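Local coordinates for protein Atg5 (PDB 3VQI) that takes part in autophagic vesicle formation and cytoplasm-to-vacuole transport, as the Atg5 half of the Atg12-Atg5 conjugate, at residues A[33-41]-A[55-63]. Residues are numbered along the deposited sequence; the frame is centred on the assembly and turned at random.
With SO4 (sulfate ion), chain G.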
loop_
_atom_site.group_PDB
_atom_site.type_symbol
_atom_site.label_atom_id
_atom_site.label_comp_id
_atom_site.label_asym_id
_atom_site.label_seq_id
_atom_site.Cartn_x
_atom_site.Cartn_y
_atom_site.Cartn_z
ATOM N N LEU A 33 22.137 -2.868 19.096
ATOM C CA LEU A 33 21.305 -2.948 17.904
ATOM C C LEU A 33 20.183 -3.960 18.122
ATOM O O LEU A 33 19.022 -3.692 17.816
ATOM C CB LEU A 33 22.150 -3.365 16.695
ATOM C CG LEU A 33 21.380 -3.722 15.420
ATOM C CD1 LEU A 33 20.519 -2.545 15.012
ATOM C CD2 LEU A 33 22.344 -4.097 14.301
ATOM N N ALA A 34 20.532 -5.123 18.657
ATOM C CA ALA A 34 19.544 -6.156 18.902
ATOM C C ALA A 34 18.385 -5.603 19.718
ATOM O O ALA A 34 17.223 -5.882 19.425
ATOM C CB ALA A 34 20.182 -7.332 19.627
ATOM N N ASP A 35 18.698 -4.811 20.733
ATOM C CA ASP A 35 17.668 -4.238 21.592
ATOM C C ASP A 35 16.770 -3.181 20.940
ATOM O O ASP A 35 15.609 -3.027 21.325
ATOM C CB ASP A 35 18.310 -3.638 22.847
ATOM C CG ASP A 35 18.533 -4.665 23.944
ATOM O OD1 ASP A 35 19.255 -5.660 23.702
ATOM O OD2 ASP A 35 17.984 -4.473 25.053
ATOM N N LYS A 36 17.301 -2.453 19.963
ATOM C CA LYS A 36 16.533 -1.404 19.298
ATOM C C LYS A 36 15.967 -1.862 17.956
ATOM O O LYS A 36 15.571 -1.050 17.122
ATOM C CB LYS A 36 17.406 -0.158 19.108
ATOM C CG LYS A 36 18.594 -0.361 18.186
ATOM C CD LYS A 36 19.432 0.900 18.097
ATOM C CE LYS A 36 20.680 0.680 17.247
ATOM N NZ LYS A 36 21.559 1.886 17.245
ATOM N N SER A 37 15.931 -3.170 17.757
ATOM C CA SER A 37 15.409 -3.725 16.523
ATOM C C SER A 37 14.313 -4.738 16.791
ATOM O O SER A 37 14.100 -5.158 17.923
ATOM C CB SER A 37 16.523 -4.411 15.731
ATOM O OG SER A 37 17.445 -3.469 15.221
ATOM N N CYS A 38 13.618 -5.113 15.726
ATOM C CA CYS A 38 12.561 -6.110 15.785
ATOM C C CYS A 38 12.196 -6.420 14.344
ATOM O O CYS A 38 12.104 -5.523 13.514
ATOM C CB CYS A 38 11.340 -5.596 16.564
ATOM S SG CYS A 38 10.274 -4.425 15.708
ATOM N N HIS A 39 12.031 -7.697 14.037
ATOM C CA HIS A 39 11.680 -8.098 12.685
ATOM C C HIS A 39 10.238 -8.552 12.694
ATOM O O HIS A 39 9.818 -9.311 13.562
ATOM C CB HIS A 39 12.586 -9.235 12.206
ATOM C CG HIS A 39 14.033 -9.006 12.505
ATOM N ND1 HIS A 39 14.563 -9.162 13.769
ATOM C CD2 HIS A 39 15.048 -8.571 11.722
ATOM C CE1 HIS A 39 15.842 -8.831 13.752
ATOM N NE2 HIS A 39 16.162 -8.469 12.523
ATOM N N ILE A 40 9.469 -8.068 11.733
ATOM C CA ILE A 40 8.085 -8.457 11.658
ATOM C C ILE A 40 7.737 -8.712 10.217
ATOM O O ILE A 40 8.251 -8.045 9.320
ATOM C CB ILE A 40 7.187 -7.371 12.221
ATOM C CG1 ILE A 40 7.328 -6.107 11.394
ATOM C CG2 ILE A 40 7.585 -7.078 13.661
ATOM C CD1 ILE A 40 6.509 -4.969 11.940
ATOM N N VAL A 41 6.893 -9.706 9.988
ATOM C CA VAL A 41 6.480 -10.008 8.635
ATOM C C VAL A 41 5.260 -9.130 8.399
ATOM O O VAL A 41 4.373 -9.068 9.251
ATOM C CB VAL A 41 6.111 -11.500 8.481
ATOM C CG1 VAL A 41 5.711 -11.795 7.043
ATOM C CG2 VAL A 41 7.296 -12.370 8.869
ATOM N N VAL A 55 4.973 -2.093 16.594
ATOM C CA VAL A 55 6.378 -1.722 16.528
ATOM C C VAL A 55 6.723 -0.796 17.686
ATOM O O VAL A 55 7.756 -0.957 18.337
ATOM C CB VAL A 55 6.690 -1.073 15.180
ATOM C CG1 VAL A 55 8.024 -0.358 15.209
ATOM C CG2 VAL A 55 6.730 -2.151 14.139
ATOM N N VAL A 56 5.849 0.156 17.975
ATOM C CA VAL A 56 6.110 1.055 19.078
ATOM C C VAL A 56 6.210 0.263 20.380
ATOM O O VAL A 56 7.135 0.463 21.156
ATOM C CB VAL A 56 5.021 2.123 19.189
ATOM C CG1 VAL A 56 5.109 2.818 20.534
ATOM C CG2 VAL A 56 5.189 3.140 18.056
ATOM N N ARG A 57 5.266 -0.646 20.602
ATOM C CA ARG A 57 5.246 -1.477 21.807
ATOM C C ARG A 57 6.562 -2.243 21.971
ATOM O O ARG A 57 7.231 -2.140 22.994
ATOM C CB ARG A 57 4.090 -2.491 21.735
ATOM C CG ARG A 57 3.770 -3.230 23.059
ATOM C CD ARG A 57 3.309 -4.703 22.874
ATOM N NE ARG A 57 2.555 -4.980 21.641
ATOM C CZ ARG A 57 1.456 -4.336 21.253
ATOM N NH1 ARG A 57 0.955 -3.359 21.990
ATOM N NH2 ARG A 57 0.851 -4.672 20.124
ATOM N N LYS A 58 6.934 -3.010 20.956
ATOM C CA LYS A 58 8.149 -3.805 21.033
ATOM C C LYS A 58 9.417 -3.023 21.325
ATOM O O LYS A 58 10.363 -3.575 21.893
ATOM C CB LYS A 58 8.377 -4.587 19.744
ATOM C CG LYS A 58 7.444 -5.745 19.503
ATOM C CD LYS A 58 8.014 -6.642 18.406
ATOM C CE LYS A 58 6.933 -7.453 17.701
ATOM N NZ LYS A 58 6.903 -8.884 18.114
ATOM N N LEU A 59 9.448 -1.750 20.940
ATOM C CA LEU A 59 10.646 -0.938 21.134
ATOM C C LEU A 59 10.479 0.198 22.127
ATOM O O LEU A 59 11.394 0.999 22.294
ATOM C CB LEU A 59 11.114 -0.371 19.785
ATOM C CG LEU A 59 11.179 -1.371 18.623
ATOM C CD1 LEU A 59 11.583 -0.663 17.337
ATOM C CD2 LEU A 59 12.161 -2.491 18.953
ATOM N N ALA A 60 9.330 0.269 22.792
ATOM C CA ALA A 60 9.083 1.336 23.763
ATOM C C ALA A 60 10.216 1.471 24.781
ATOM O O ALA A 60 10.477 2.563 25.291
ATOM C CB ALA A 60 7.777 1.093 24.485
ATOM N N ASP A 61 10.885 0.360 25.066
ATOM C CA ASP A 61 11.981 0.334 26.031
ATOM C C ASP A 61 13.222 1.084 25.584
ATOM O O ASP A 61 13.942 1.652 26.404
ATOM C CB ASP A 61 12.373 -1.113 26.336
ATOM C CG ASP A 61 11.733 -1.635 27.598
ATOM O OD1 ASP A 61 10.788 -0.974 28.096
ATOM O OD2 ASP A 61 12.172 -2.706 28.086
ATOM N N THR A 62 13.464 1.074 24.281
ATOM C CA THR A 62 14.634 1.712 23.705
ATOM C C THR A 62 14.388 3.143 23.264
ATOM O O THR A 62 15.294 3.816 22.780
ATOM C CB THR A 62 15.133 0.883 22.518
ATOM O OG1 THR A 62 15.471 -0.431 22.985
ATOM C CG2 THR A 62 16.352 1.508 21.885
ATOM N N ILE A 63 13.165 3.623 23.432
ATOM C CA ILE A 63 12.859 4.987 23.029
ATOM C C ILE A 63 13.133 5.936 24.181
ATOM O O ILE A 63 12.518 5.827 25.243
ATOM C CB ILE A 63 11.388 5.120 22.559
ATOM C CG1 ILE A 63 11.278 4.779 21.071
ATOM C CG2 ILE A 63 10.898 6.541 22.761
ATOM C CD1 ILE A 63 11.805 3.421 20.686
HETATM S S SO4 G . 12.768 -9.786 17.047
HETATM O O1 SO4 G . 13.964 -9.197 16.418
HETATM O O2 SO4 G . 12.586 -9.225 18.402
HETATM O O3 SO4 G . 11.572 -9.482 16.239
HETATM O O4 SO4 G . 12.951 -11.247 17.127
#
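Cys38 and Ile40 point from edge strand 37-43 toward Val55, Lys58 and Leu59 of helix 48-59, which packs across the sheet of the ubiquitin-fold UblA domain. The axes of 37-41 and 55-59 run roughly antiparallel, at 142°. At one end Ile40 crosses Val55 at about a right angle, CD1 meeting CG2 at 3.6 Å; Val55 also reaches Val20 on strand 15-22 and Leu119 on 114-121. Lys58 lays its aliphatic part over the strand, CD 3.9 Å from Cys38 CB and CE near Ile40 CG2. Further along, Leu59 pushes CD2 against the backbone, 3.5 Å from Ser37 O. At the other end Thr62 splits its branches: chi1 of -60° sets CG2 anti to the backbone N, 3.4 Å from Lys36 CB, and leaves OG1 beside that N, where it donates to Asp35 O over 3.1 Å, well above the carbonyl plane. A valine here would probably keep the methyl packing but leave Asp35 O without this hydroxyl donor, losing the one hydrogen bond that joins the two segments. His39, on the opposite side of the strand from Cys38, helps hold a sulfate, probably from the crystallisation liquor: its backbone N donates to O3, and ND1 to O1 at 2.7 Å.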